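Local coordinates for 11S globulin seed storage protein (Amaranthus hypochondriacus, PDB 3QAC) that probably serves as a seed storage protein, a nutrient reserve built from subunits that each carry two cupin domains, at residues R352-I357 with Q389-G394; Y331-M336 with L449-G454; I347-R352 with L372-L377; N290-S295 with A304-T309. One frame throughout, in Å; residues are numbered along the deposited sequence.

Contact 1 of 4, residues R352-I357 with Q389-G394; sequences RGRGRI and QAFEDG
The Phe391 ring packs beside the aliphatic parts of Arg354 and Arg356. Its CD2 edge meets Arg354 CG at 3.8 Å, close to the ring plane. At its far end, CZ comes to 3.7 Å from Arg356 CB. The Arg354 guanidinium is nearly parallel to the ring, with 19° between their planes, but the aliphatic part of the chain does the touching. The charged ends go elsewhere: Arg354 NH1 to Glu371 and Arg356 NE to Asp369.

At the other end Arg352 grips the corner. Its CG sits between the backbone N and the carbonyl carbon (chi1 70°), and a bend at chi3 turns the guanidinium toward Asp393. NH1 and NH2 both bond to Asp393 O, which lies in the guanidinium plane; NH1 is 2.8 Å from that oxygen. NH1 also forms a salt bridge with Asp393 OD2 at 3.1 Å. Glu396 takes NH2 as a second charged partner.

The backbones pair antiparallel. Arg356 and Gln389 form a hydrogen-bonded pair, and Gly355 and Ala390 a non-hydrogen-bonded one. Further along, Arg354 N donates to Gly394 O at 3.0 Å. A type I turn, Phe391 to Gly394, carries the chain round its corner.

Strand 354-360 thus runs between strands 366-373 and 385-391, and strand 335-341 lies beyond 385-391 in the same curled sheet.

Contact 2 of 4, residues Y331-M336 with L449-G454; sequences YRNAMM and LFRSSG
A short antiparallel pairing adds strand 449-450, near the C-terminal end of the modelled chain, to strand 335-341 of the second cupin domain. Met335 and Phe450 form its hydrogen-bonded pair. Met335 N donates to Phe450 O at 2.9 Å, and Phe450 N returns a bond to Met335 O at 2.8 Å. On the face carrying these two side chains, Met335 CG packs against Phe450 CD1 at 4.1 Å. The end of the methionine bends at chi3 (45°), and its CE comes to 3.2 Å from Ser452 OG. This hydroxyl is buried by the contact and has no polar partner in the model. On the opposite face Leu449 CD2 reaches Met336 CB at 3.8 Å.

The curled sheet of this cupin domain is extended here by a strand that follows the domain's C-terminal helices. The second subunit closes over the Met335 and Phe450 face, with its Ser223 touching both residues. Phe450 also makes a cation-pi contact with Arg444.

Before the strand, a type II turn from Tyr331 to Ala334 leads into Met335. The Arg451 guanidinium turns one face to this turn, with Arg332 O over its centre, 3.0 Å from Arg451 CZ. The angles to the N-H groups are poor. Instead Arg451 NE donates in its own plane to a lone pair of Ser452 O, at 3.3 Å, and NH1 bonds to Glu303 O. The Arg332 guanidinium stands almost perpendicular to that of Arg451, 86° between planes. Arg332 NH1 and Arg451 NH2, 3.8 Å apart, probably repel somewhat.

Contact 3 of 4, residues I347-R352 with L372-L377; sequences IMYCVR and LSRGQL
This is a buried strand-to-turn contact between strand 346-351 and the turn that joins strand 366-373 to strand 377-380. Two backbone bonds fix it. Cys350 N donates to Gln376 O at 2.7 Å, and Gly375 N donates to Cys350 O at 2.9 Å. Beyond them, Tyr349 and Leu377 form an antiparallel non-hydrogen-bonded pair.

Cys350 packs against the start of the turn. Its SG, anti to the backbone N (chi1 177°), lies 3.4 Å from Ser373 C, while its CB packs on Leu372 CD1 at 3.9 Å. Met348 CE reaches the same leucine methyl, with strand 354-360 close by through Ile357.

Tyr349 leaves the other face of the strand and runs along the turn. Leu377 CB meets the ring at its edge, near CD1. Tyr349 OH lies 3.6 Å from Gly375 CA and over one face of the Arg374 guanidinium, whose plane is 67° from that of the ring. This hydroxyl is hydrogen-bonded to Glu77 and Arg54 of the first cupin domain, linking the two halves of the subunit. Ile347 CG2 and Leu377 CD2 lie side by side at 4.1 Å.

The turn, type II from Ser373 to Gln376, is braced by Ser373 N bonding to Gln376 OE1 at 3.0 Å, while Gln376 NE2 bonds to Glu23 OE2, also of that domain. The arrangement is a beta-turn crossing from one sheet to the other of a cupin barrel.

Contact 4 of 4, residues N290-S295 with A304-T309; sequences NVDDPS and AGRLTT
Arg306, Val291 and Thr308 bury most of the surface here. Val291 and Thr308 make the apolar half. Thr308 CG2 lies 3.9 Å from both CB and CG1 of Val291. The threonine turns this methyl to the valine by placing it anti to its own N, while OG1 sits beside that N (chi1 -63°). OG1 is 3.7 Å from Val291 O.

Arg306 makes the polar half, two residues earlier on the same side of strand 305-310. Its guanidinium comes up to the bend of the loop, with NH2 3.7 Å from Val291 O. Pro294 CA lies over one face of the group, and Pro294 CB is 4.3 Å from Arg306 NE. Asp292 OD1 is 4.3 Å from Arg306 NH2. The opposite charges probably still attract, but this carboxylate is paired with Lys327 on the next strand.

The loop keeps its shape through its own bonds. Asn290 OD1 accepts from Asp292 N at 2.9 Å. Asp293 OD1 accepts both the N and the OG of Ser295, which approach from the same face of the carboxylate; OG is 2.7 Å away. Asn290 ND2 bonds to Glu136 O, in the first cupin domain.

These are two Asx turns in succession, the first within a type I turn from Asn290 to Asp293. They shape the loop between strand 288-290, at the edge of the first domain's sheet, and strand 299-301 of the second domain's sheet.

In the fold
Along the chain contact 4 comes first, and contacts 1 and 3 interleave within the span closed by contact 2. Contacts 1, 3 and 4 lie within the second cupin domain, and contact 2 adds strand 449-450 to a sheet of it. Contacts 1 and 2 have centres about 9 Å apart and meet through neighbouring strands 385-391 and 335-341. Contacts 1 and 3, about 10 Å apart, share Arg352, between strands 346-351 and 354-360. Contact 4 is about 16 Å from contact 2, centre to centre, yet they touch through a probable hydrogen bond between Tyr331 N and Ala304 O. Contacts 3 and 4 reach toward the first cupin domain, whereas contacts 1 and 2 touch the second subunit.

Contact 1 of 4, residues R352-I357 with Q389-G394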
loop_
_atom_site.group_PDB
_atom_site.type_symbol
_atom_site.label_atom_id
_atom_site.label_comp_id
_atom_site.label_asym_id
_atom_site.label_seq_id
_atom_site.Cartn_x
_atom_site.Cartn_y
_atom_site.Cartn_z
ATOM N N ARG A 352 -4.894 -33.291 -2.326
ATOM C CA ARG A 352 -5.419 -34.659 -2.347
ATOM C C ARG A 352 -6.149 -34.989 -1.063
ATOM O O ARG A 352 -6.094 -34.233 -0.094
ATOM C CB ARG A 352 -4.310 -35.683 -2.599
ATOM C CG ARG A 352 -3.343 -35.845 -1.447
ATOM C CD ARG A 352 -2.696 -37.232 -1.441
ATOM N NE ARG A 352 -3.687 -38.282 -1.221
ATOM C CZ ARG A 352 -4.175 -38.616 -0.031
ATOM N NH1 ARG A 352 -5.085 -39.575 0.070
ATOM N NH2 ARG A 352 -3.767 -37.989 1.063
ATOM N N GLY A 353 -6.836 -36.126 -1.049
ATOM C CA GLY A 353 -7.594 -36.504 0.127
ATOM C C GLY A 353 -8.890 -35.722 0.253
ATOM O O GLY A 353 -9.443 -35.222 -0.728
ATOM N N ARG A 354 -9.374 -35.610 1.480
ATOM C CA ARG A 354 -10.666 -35.017 1.726
ATOM C C ARG A 354 -10.707 -34.565 3.167
ATOM O O ARG A 354 -10.119 -35.208 4.038
ATOM C CB ARG A 354 -11.775 -36.039 1.463
ATOM C CG ARG A 354 -13.180 -35.511 1.697
ATOM C CD ARG A 354 -14.234 -36.510 1.216
ATOM N NE ARG A 354 -14.123 -36.771 -0.220
ATOM C CZ ARG A 354 -14.887 -36.205 -1.155
ATOM N NH1 ARG A 354 -15.836 -35.337 -0.809
ATOM N NH2 ARG A 354 -14.704 -36.517 -2.437
ATOM N N GLY A 355 -11.386 -33.447 3.414
ATOM C CA GLY A 355 -11.477 -32.910 4.754
ATOM C C GLY A 355 -12.793 -32.227 5.048
ATOM O O GLY A 355 -13.368 -31.566 4.178
ATOM N N ARG A 356 -13.293 -32.418 6.265
ATOM C CA ARG A 356 -14.405 -31.613 6.753
ATOM C C ARG A 356 -13.791 -30.287 7.204
ATOM O O ARG A 356 -13.019 -30.213 8.165
ATOM C CB ARG A 356 -15.193 -32.324 7.877
ATOM C CG ARG A 356 -15.885 -31.407 8.921
ATOM C CD ARG A 356 -17.416 -31.610 9.030
ATOM N NE ARG A 356 -18.101 -31.389 7.754
ATOM C CZ ARG A 356 -19.425 -31.256 7.601
ATOM N NH1 ARG A 356 -20.240 -31.306 8.654
ATOM N NH2 ARG A 356 -19.939 -31.061 6.387
ATOM N N ILE A 357 -14.113 -29.243 6.463
ATOM C CA ILE A 357 -13.579 -27.939 6.755
ATOM C C ILE A 357 -14.692 -27.077 7.288
ATOM O O ILE A 357 -15.773 -27.002 6.718
ATOM C CB ILE A 357 -12.918 -27.318 5.500
ATOM C CG1 ILE A 357 -11.692 -28.152 5.114
ATOM C CG2 ILE A 357 -12.517 -25.873 5.761
ATOM C CD1 ILE A 357 -11.132 -27.829 3.760
ATOM N N GLN A 389 -10.468 -31.091 9.321
ATOM C CA GLN A 389 -10.516 -32.458 9.815
ATOM C C GLN A 389 -10.370 -33.430 8.657
ATOM O O GLN A 389 -11.264 -33.559 7.815
ATOM C CB GLN A 389 -11.813 -32.694 10.575
ATOM C CG GLN A 389 -12.205 -34.140 10.704
ATOM C CD GLN A 389 -11.807 -34.720 12.030
ATOM O OE1 GLN A 389 -12.462 -34.482 13.049
ATOM N NE2 GLN A 389 -10.728 -35.490 12.031
ATOM N N ALA A 390 -9.218 -34.092 8.597
ATOM C CA ALA A 390 -8.961 -35.080 7.555
ATOM C C ALA A 390 -9.883 -36.288 7.709
ATOM O O ALA A 390 -10.285 -36.653 8.820
ATOM C CB ALA A 390 -7.502 -35.519 7.595
ATOM N N PHE A 391 -10.216 -36.916 6.591
ATOM C CA PHE A 391 -10.903 -38.197 6.649
ATOM C C PHE A 391 -9.903 -39.326 6.421
ATOM O O PHE A 391 -8.687 -39.099 6.460
ATOM C CB PHE A 391 -12.082 -38.253 5.678
ATOM C CG PHE A 391 -13.259 -37.430 6.122
ATOM C CD1 PHE A 391 -13.704 -37.488 7.440
ATOM C CD2 PHE A 391 -13.923 -36.596 5.229
ATOM C CE1 PHE A 391 -14.794 -36.728 7.857
ATOM C CE2 PHE A 391 -15.009 -35.838 5.635
ATOM C CZ PHE A 391 -15.446 -35.902 6.951
ATOM N N GLU A 392 -10.416 -40.531 6.185
ATOM C CA GLU A 392 -9.608 -41.754 6.239
ATOM C C GLU A 392 -8.410 -41.749 5.282
ATOM O O GLU A 392 -7.400 -42.414 5.517
ATOM C CB GLU A 392 -10.495 -42.984 6.009
ATOM C CG GLU A 392 -11.612 -43.149 7.052
ATOM C CD GLU A 392 -12.616 -41.988 7.043
ATOM O OE1 GLU A 392 -12.834 -41.400 5.960
ATOM O OE2 GLU A 392 -13.189 -41.663 8.113
ATOM N N ASP A 393 -8.514 -40.980 4.208
ATOM C CA ASP A 393 -7.436 -40.926 3.244
ATOM C C ASP A 393 -6.470 -39.782 3.538
ATOM O O ASP A 393 -5.508 -39.550 2.811
ATOM C CB ASP A 393 -8.005 -40.804 1.836
ATOM C CG ASP A 393 -7.571 -41.941 0.947
ATOM O OD1 ASP A 393 -7.435 -43.071 1.473
ATOM O OD2 ASP A 393 -7.363 -41.702 -0.267
ATOM N N GLY A 394 -6.731 -39.071 4.625
ATOM C CA GLY A 394 -5.955 -37.894 4.937
ATOM C C GLY A 394 -6.437 -36.717 4.112
ATOM O O GLY A 394 -7.431 -36.797 3.387
#

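Contact 2 of 4, residues Y331-M336 with L449-G454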
loop_
_atom_site.group_PDB
_atom_site.type_symbol
_atom_site.label_atom_id
_atom_site.label_comp_id
_atom_site.label_asym_id
_atom_site.label_seq_id
_atom_site.Cartn_x
_atom_site.Cartn_y
_atom_site.Cartn_z
ATOM N N TYR A 331 -2.745 -36.635 8.021
ATOM C CA TYR A 331 -2.850 -38.075 7.819
ATOM C C TYR A 331 -4.251 -38.510 8.212
ATOM O O TYR A 331 -5.040 -37.685 8.680
ATOM C CB TYR A 331 -1.801 -38.795 8.665
ATOM C CG TYR A 331 -0.380 -38.455 8.274
ATOM C CD1 TYR A 331 0.004 -38.433 6.937
ATOM C CD2 TYR A 331 0.580 -38.165 9.239
ATOM C CE1 TYR A 331 1.306 -38.126 6.565
ATOM C CE2 TYR A 331 1.891 -37.863 8.881
ATOM C CZ TYR A 331 2.245 -37.843 7.546
ATOM O OH TYR A 331 3.538 -37.543 7.190
ATOM N N ARG A 332 -4.560 -39.793 8.035
ATOM C CA ARG A 332 -5.913 -40.281 8.306
ATOM C C ARG A 332 -6.472 -39.777 9.641
ATOM O O ARG A 332 -5.846 -39.920 10.690
ATOM C CB ARG A 332 -6.018 -41.820 8.168
ATOM C CG ARG A 332 -5.425 -42.656 9.313
ATOM C CD ARG A 332 -6.487 -43.539 10.013
ATOM N NE ARG A 332 -6.584 -44.907 9.490
ATOM C CZ ARG A 332 -6.517 -46.012 10.238
ATOM N NH1 ARG A 332 -6.343 -45.925 11.552
ATOM N NH2 ARG A 332 -6.621 -47.214 9.676
ATOM N N ASN A 333 -7.652 -39.162 9.565
ATOM C CA ASN A 333 -8.415 -38.679 10.723
ATOM C C ASN A 333 -7.728 -37.610 11.569
ATOM O O ASN A 333 -8.217 -37.243 12.632
ATOM C CB ASN A 333 -8.893 -39.843 11.593
ATOM C CG ASN A 333 -9.690 -40.869 10.801
ATOM O OD1 ASN A 333 -10.399 -40.530 9.850
ATOM N ND2 ASN A 333 -9.570 -42.135 11.186
ATOM N N ALA A 334 -6.599 -37.106 11.093
ATOM C CA ALA A 334 -5.898 -36.063 11.811
ATOM C C ALA A 334 -6.579 -34.739 11.537
ATOM O O ALA A 334 -7.318 -34.589 10.555
ATOM C CB ALA A 334 -4.444 -36.005 11.395
ATOM N N MET A 335 -6.341 -33.782 12.420
ATOM C CA MET A 335 -6.923 -32.464 12.252
ATOM C C MET A 335 -5.913 -31.363 12.529
ATOM O O MET A 335 -4.927 -31.553 13.245
ATOM C CB MET A 335 -8.161 -32.282 13.141
ATOM C CG MET A 335 -7.877 -31.587 14.456
ATOM S SD MET A 335 -9.384 -31.175 15.370
ATOM C CE MET A 335 -10.287 -32.713 15.201
ATOM N N MET A 336 -6.161 -30.216 11.914
ATOM C CA MET A 336 -5.466 -28.998 12.272
ATOM C C MET A 336 -6.409 -28.245 13.197
ATOM O O MET A 336 -7.540 -27.956 12.826
ATOM C CB MET A 336 -5.156 -28.181 11.023
ATOM C CG MET A 336 -4.369 -26.923 11.318
ATOM S SD MET A 336 -3.651 -26.244 9.821
ATOM C CE MET A 336 -2.654 -24.921 10.486
ATOM N N LEU A 449 -1.193 -29.499 14.769
ATOM C CA LEU A 449 -1.684 -30.714 14.127
ATOM C C LEU A 449 -1.893 -31.805 15.166
ATOM O O LEU A 449 -1.002 -32.078 15.970
ATOM C CB LEU A 449 -0.694 -31.190 13.079
ATOM C CG LEU A 449 -0.480 -30.200 11.941
ATOM C CD1 LEU A 449 0.493 -30.764 10.935
ATOM C CD2 LEU A 449 -1.807 -29.885 11.281
ATOM N N PHE A 450 -3.078 -32.411 15.149
ATOM C CA PHE A 450 -3.472 -33.406 16.139
ATOM C C PHE A 450 -3.862 -34.701 15.469
ATOM O O PHE A 450 -4.409 -34.701 14.370
ATOM C CB PHE A 450 -4.710 -32.948 16.906
ATOM C CG PHE A 450 -4.575 -31.608 17.541
ATOM C CD1 PHE A 450 -5.706 -30.897 17.904
ATOM C CD2 PHE A 450 -3.325 -31.056 17.781
ATOM C CE1 PHE A 450 -5.592 -29.660 18.501
ATOM C CE2 PHE A 450 -3.197 -29.815 18.364
ATOM C CZ PHE A 450 -4.327 -29.111 18.730
ATOM N N ARG A 451 -3.610 -35.809 16.149
ATOM C CA ARG A 451 -4.170 -37.067 15.720
ATOM C C ARG A 451 -5.569 -37.165 16.305
ATOM O O ARG A 451 -5.763 -36.970 17.506
ATOM C CB ARG A 451 -3.308 -38.236 16.172
ATOM C CG ARG A 451 -3.709 -39.527 15.497
ATOM C CD ARG A 451 -4.371 -39.232 14.153
ATOM N NE ARG A 451 -5.122 -40.380 13.669
ATOM C CZ ARG A 451 -4.580 -41.396 13.003
ATOM N NH1 ARG A 451 -3.277 -41.400 12.739
ATOM N NH2 ARG A 451 -5.341 -42.407 12.602
ATOM N N SER A 452 -6.544 -37.436 15.444
ATOM C CA SER A 452 -7.951 -37.453 15.849
ATOM C C SER A 452 -8.663 -38.738 15.423
ATOM O O SER A 452 -8.115 -39.546 14.666
ATOM C CB SER A 452 -8.694 -36.228 15.293
ATOM O OG SER A 452 -8.254 -35.033 15.925
ATOM N N SER A 453 -9.881 -38.919 15.926
ATOM C CA SER A 453 -10.690 -40.090 15.583
ATOM C C SER A 453 -11.843 -39.713 14.640
ATOM O O SER A 453 -12.541 -38.721 14.863
ATOM C CB SER A 453 -11.215 -40.781 16.850
ATOM O OG SER A 453 -10.169 -41.448 17.545
ATOM N N GLY A 454 -12.031 -40.506 13.585
ATOM C CA GLY A 454 -13.015 -40.195 12.563
ATOM C C GLY A 454 -14.141 -41.208 12.492
ATOM O O GLY A 454 -15.247 -40.884 12.059
#

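Contact 3 of 4, residues I347-R352 with L372-L377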
loop_
_atom_site.group_PDB
_atom_site.type_symbol
_atom_site.label_atom_id
_atom_site.label_comp_id
_atom_site.label_asym_id
_atom_site.label_seq_id
_atom_site.Cartn_x
_atom_site.Cartn_y
_atom_site.Cartn_z
ATOM N N ILE A 347 -6.041 -18.778 0.584
ATOM C CA ILE A 347 -6.708 -19.508 -0.471
ATOM C C ILE A 347 -6.229 -20.926 -0.339
ATOM O O ILE A 347 -5.153 -21.273 -0.810
ATOM C CB ILE A 347 -6.444 -18.955 -1.890
ATOM C CG1 ILE A 347 -7.087 -17.581 -2.055
ATOM C CG2 ILE A 347 -7.059 -19.866 -2.938
ATOM C CD1 ILE A 347 -6.502 -16.492 -1.122
ATOM N N MET A 348 -7.018 -21.727 0.359
ATOM C CA MET A 348 -6.670 -23.116 0.562
ATOM C C MET A 348 -7.197 -24.027 -0.533
ATOM O O MET A 348 -8.394 -24.280 -0.642
ATOM C CB MET A 348 -7.184 -23.630 1.888
ATOM C CG MET A 348 -7.076 -25.132 1.902
ATOM S SD MET A 348 -7.517 -25.803 3.465
ATOM C CE MET A 348 -9.174 -25.168 3.596
ATOM N N TYR A 349 -6.270 -24.522 -1.322
ATOM C CA TYR A 349 -6.524 -25.447 -2.400
ATOM C C TYR A 349 -6.278 -26.869 -1.938
ATOM O O TYR A 349 -5.209 -27.176 -1.373
ATOM C CB TYR A 349 -5.509 -25.148 -3.468
ATOM C CG TYR A 349 -5.565 -26.050 -4.659
ATOM C CD1 TYR A 349 -6.552 -25.886 -5.629
ATOM C CD2 TYR A 349 -4.611 -27.034 -4.848
ATOM C CE1 TYR A 349 -6.593 -26.688 -6.735
ATOM C CE2 TYR A 349 -4.648 -27.848 -5.963
ATOM C CZ TYR A 349 -5.649 -27.665 -6.902
ATOM O OH TYR A 349 -5.704 -28.455 -8.024
ATOM N N CYS A 350 -7.241 -27.750 -2.182
ATOM C CA CYS A 350 -7.047 -29.140 -1.806
ATOM C C CYS A 350 -6.277 -29.888 -2.869
ATOM O O CYS A 350 -6.701 -29.976 -4.019
ATOM C CB CYS A 350 -8.359 -29.857 -1.538
ATOM S SG CYS A 350 -8.058 -31.593 -1.151
ATOM N N VAL A 351 -5.145 -30.435 -2.458
ATOM C CA VAL A 351 -4.264 -31.167 -3.348
ATOM C C VAL A 351 -4.662 -32.631 -3.460
ATOM O O VAL A 351 -4.735 -33.165 -4.564
ATOM C CB VAL A 351 -2.788 -31.060 -2.900
ATOM C CG1 VAL A 351 -1.902 -31.917 -3.778
ATOM C CG2 VAL A 351 -2.327 -29.609 -2.954
ATOM N N ARG A 352 -4.894 -33.291 -2.326
ATOM C CA ARG A 352 -5.419 -34.659 -2.347
ATOM C C ARG A 352 -6.149 -34.989 -1.063
ATOM O O ARG A 352 -6.094 -34.233 -0.094
ATOM C CB ARG A 352 -4.310 -35.683 -2.599
ATOM C CG ARG A 352 -3.343 -35.845 -1.447
ATOM C CD ARG A 352 -2.696 -37.232 -1.441
ATOM N NE ARG A 352 -3.687 -38.282 -1.221
ATOM C CZ ARG A 352 -4.175 -38.616 -0.031
ATOM N NH1 ARG A 352 -5.085 -39.575 0.070
ATOM N NH2 ARG A 352 -3.767 -37.989 1.063
ATOM N N LEU A 372 -13.853 -30.683 1.549
ATOM C CA LEU A 372 -13.053 -30.305 0.392
ATOM C C LEU A 372 -12.328 -31.526 -0.101
ATOM O O LEU A 372 -11.835 -32.323 0.705
ATOM C CB LEU A 372 -11.992 -29.289 0.781
ATOM C CG LEU A 372 -12.063 -27.783 0.573
ATOM C CD1 LEU A 372 -10.602 -27.300 0.453
ATOM C CD2 LEU A 372 -12.868 -27.398 -0.633
ATOM N N SER A 373 -12.231 -31.666 -1.416
ATOM C CA SER A 373 -11.432 -32.745 -2.004
ATOM C C SER A 373 -10.645 -32.248 -3.195
ATOM O O SER A 373 -10.657 -31.050 -3.503
ATOM C CB SER A 373 -12.311 -33.932 -2.410
ATOM O OG SER A 373 -13.499 -33.496 -3.051
ATOM N N ARG A 374 -9.975 -33.173 -3.867
ATOM C CA ARG A 374 -9.042 -32.847 -4.939
ATOM C C ARG A 374 -9.564 -31.707 -5.805
ATOM O O ARG A 374 -10.689 -31.753 -6.291
ATOM C CB ARG A 374 -8.750 -34.098 -5.794
ATOM C CG ARG A 374 -7.912 -33.876 -7.081
ATOM C CD ARG A 374 -7.132 -32.545 -7.051
ATOM N NE ARG A 374 -6.537 -32.099 -8.321
ATOM C CZ ARG A 374 -7.192 -31.837 -9.459
ATOM N NH1 ARG A 374 -8.507 -32.016 -9.565
ATOM N NH2 ARG A 374 -6.505 -31.412 -10.522
ATOM N N GLY A 375 -8.738 -30.680 -5.978
ATOM C CA GLY A 375 -8.953 -29.686 -7.008
ATOM C C GLY A 375 -9.919 -28.601 -6.614
ATOM O O GLY A 375 -10.169 -27.689 -7.394
ATOM N N GLN A 376 -10.486 -28.710 -5.422
ATOM C CA GLN A 376 -11.346 -27.657 -4.903
ATOM C C GLN A 376 -10.563 -26.741 -3.982
ATOM O O GLN A 376 -9.590 -27.164 -3.345
ATOM C CB GLN A 376 -12.491 -28.248 -4.106
ATOM C CG GLN A 376 -13.270 -29.334 -4.826
ATOM C CD GLN A 376 -14.450 -29.814 -4.002
ATOM O OE1 GLN A 376 -14.328 -30.045 -2.800
ATOM N NE2 GLN A 376 -15.598 -29.960 -4.645
ATOM N N LEU A 377 -11.002 -25.493 -3.883
ATOM C CA LEU A 377 -10.379 -24.581 -2.955
ATOM C C LEU A 377 -11.456 -23.853 -2.215
ATOM O O LEU A 377 -12.564 -23.702 -2.711
ATOM C CB LEU A 377 -9.472 -23.593 -3.690
ATOM C CG LEU A 377 -10.155 -22.666 -4.710
ATOM C CD1 LEU A 377 -10.850 -21.514 -3.995
ATOM C CD2 LEU A 377 -9.132 -22.134 -5.715
#

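Contact 4 of 4, residues N290-S295 with A304-T309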
loop_
_atom_site.group_PDB
_atom_site.type_symbol
_atom_site.label_atom_id
_atom_site.label_comp_id
_atom_site.label_asym_id
_atom_site.label_seq_id
_atom_site.Cartn_x
_atom_site.Cartn_y
_atom_site.Cartn_z
ATOM N N ASN A 290 10.761 -26.229 -2.436
ATOM C CA ASN A 290 9.922 -27.404 -2.495
ATOM C C ASN A 290 9.366 -27.720 -1.110
ATOM O O ASN A 290 10.120 -27.974 -0.169
ATOM C CB ASN A 290 10.704 -28.575 -3.052
ATOM C CG ASN A 290 9.816 -29.679 -3.508
ATOM O OD1 ASN A 290 9.179 -30.334 -2.693
ATOM N ND2 ASN A 290 9.748 -29.897 -4.820
ATOM N N VAL A 291 8.045 -27.671 -0.976
ATOM C CA VAL A 291 7.415 -27.852 0.328
ATOM C C VAL A 291 7.188 -29.325 0.625
ATOM O O VAL A 291 6.675 -29.683 1.682
ATOM C CB VAL A 291 6.078 -27.088 0.446
ATOM C CG1 VAL A 291 6.335 -25.601 0.519
ATOM C CG2 VAL A 291 5.191 -27.421 -0.715
ATOM N N ASP A 292 7.575 -30.183 -0.312
ATOM C CA ASP A 292 7.523 -31.621 -0.061
ATOM C C ASP A 292 8.769 -32.120 0.680
ATOM O O ASP A 292 8.894 -33.304 0.993
ATOM C CB ASP A 292 7.296 -32.381 -1.361
ATOM C CG ASP A 292 5.845 -32.387 -1.761
ATOM O OD1 ASP A 292 5.026 -32.062 -0.869
ATOM O OD2 ASP A 292 5.522 -32.731 -2.929
ATOM N N ASP A 293 9.673 -31.198 0.980
ATOM C CA ASP A 293 10.904 -31.543 1.666
ATOM C C ASP A 293 10.616 -31.653 3.158
ATOM O O ASP A 293 10.554 -30.645 3.860
ATOM C CB ASP A 293 11.960 -30.481 1.379
ATOM C CG ASP A 293 13.297 -30.769 2.054
ATOM O OD1 ASP A 293 13.330 -31.520 3.060
ATOM O OD2 ASP A 293 14.320 -30.224 1.580
ATOM N N PRO A 294 10.474 -32.888 3.655
ATOM C CA PRO A 294 10.007 -33.077 5.032
ATOM C C PRO A 294 10.917 -32.438 6.082
ATOM O O PRO A 294 10.429 -32.140 7.177
ATOM C CB PRO A 294 9.967 -34.605 5.189
ATOM C CG PRO A 294 10.000 -35.150 3.788
ATOM C CD PRO A 294 10.821 -34.165 3.016
ATOM N N SER A 295 12.196 -32.227 5.775
ATOM C CA SER A 295 13.078 -31.564 6.737
ATOM C C SER A 295 12.721 -30.092 6.923
ATOM O O SER A 295 13.087 -29.482 7.933
ATOM C CB SER A 295 14.540 -31.660 6.309
ATOM O OG SER A 295 14.815 -30.771 5.247
ATOM N N ALA A 304 -0.027 -37.311 12.757
ATOM C CA ALA A 304 -1.016 -36.255 12.588
ATOM C C ALA A 304 -0.770 -35.638 11.221
ATOM O O ALA A 304 -1.672 -35.559 10.391
ATOM C CB ALA A 304 -0.891 -35.219 13.682
ATOM N N GLY A 305 0.475 -35.223 10.997
ATOM C CA GLY A 305 0.932 -34.736 9.708
ATOM C C GLY A 305 1.963 -33.619 9.818
ATOM O O GLY A 305 2.678 -33.495 10.817
ATOM N N ARG A 306 2.034 -32.786 8.789
ATOM C CA ARG A 306 2.981 -31.687 8.801
ATOM C C ARG A 306 2.484 -30.421 8.098
ATOM O O ARG A 306 1.546 -30.436 7.275
ATOM C CB ARG A 306 4.321 -32.124 8.206
ATOM C CG ARG A 306 4.234 -32.567 6.778
ATOM C CD ARG A 306 5.605 -32.570 6.147
ATOM N NE ARG A 306 5.798 -33.723 5.273
ATOM C CZ ARG A 306 5.561 -33.730 3.962
ATOM N NH1 ARG A 306 5.774 -34.841 3.262
ATOM N NH2 ARG A 306 5.110 -32.634 3.345
ATOM N N LEU A 307 3.148 -29.325 8.434
ATOM C CA LEU A 307 2.849 -28.029 7.884
ATOM C C LEU A 307 4.185 -27.446 7.476
ATOM O O LEU A 307 5.147 -27.510 8.229
ATOM C CB LEU A 307 2.172 -27.180 8.952
ATOM C CG LEU A 307 1.522 -25.875 8.555
ATOM C CD1 LEU A 307 0.364 -26.136 7.566
ATOM C CD2 LEU A 307 1.029 -25.195 9.809
ATOM N N THR A 308 4.261 -26.913 6.269
ATOM C CA THR A 308 5.513 -26.384 5.754
ATOM C C THR A 308 5.260 -25.017 5.168
ATOM O O THR A 308 4.438 -24.875 4.264
ATOM C CB THR A 308 6.099 -27.299 4.673
ATOM O OG1 THR A 308 6.413 -28.565 5.250
ATOM C CG2 THR A 308 7.358 -26.699 4.091
ATOM N N THR A 309 5.942 -24.006 5.695
ATOM C CA THR A 309 5.676 -22.640 5.264
ATOM C C THR A 309 6.703 -22.127 4.274
ATOM O O THR A 309 7.885 -22.430 4.372
ATOM C CB THR A 309 5.582 -21.657 6.440
ATOM O OG1 THR A 309 6.878 -21.488 7.024
ATOM C CG2 THR A 309 4.628 -22.172 7.487
#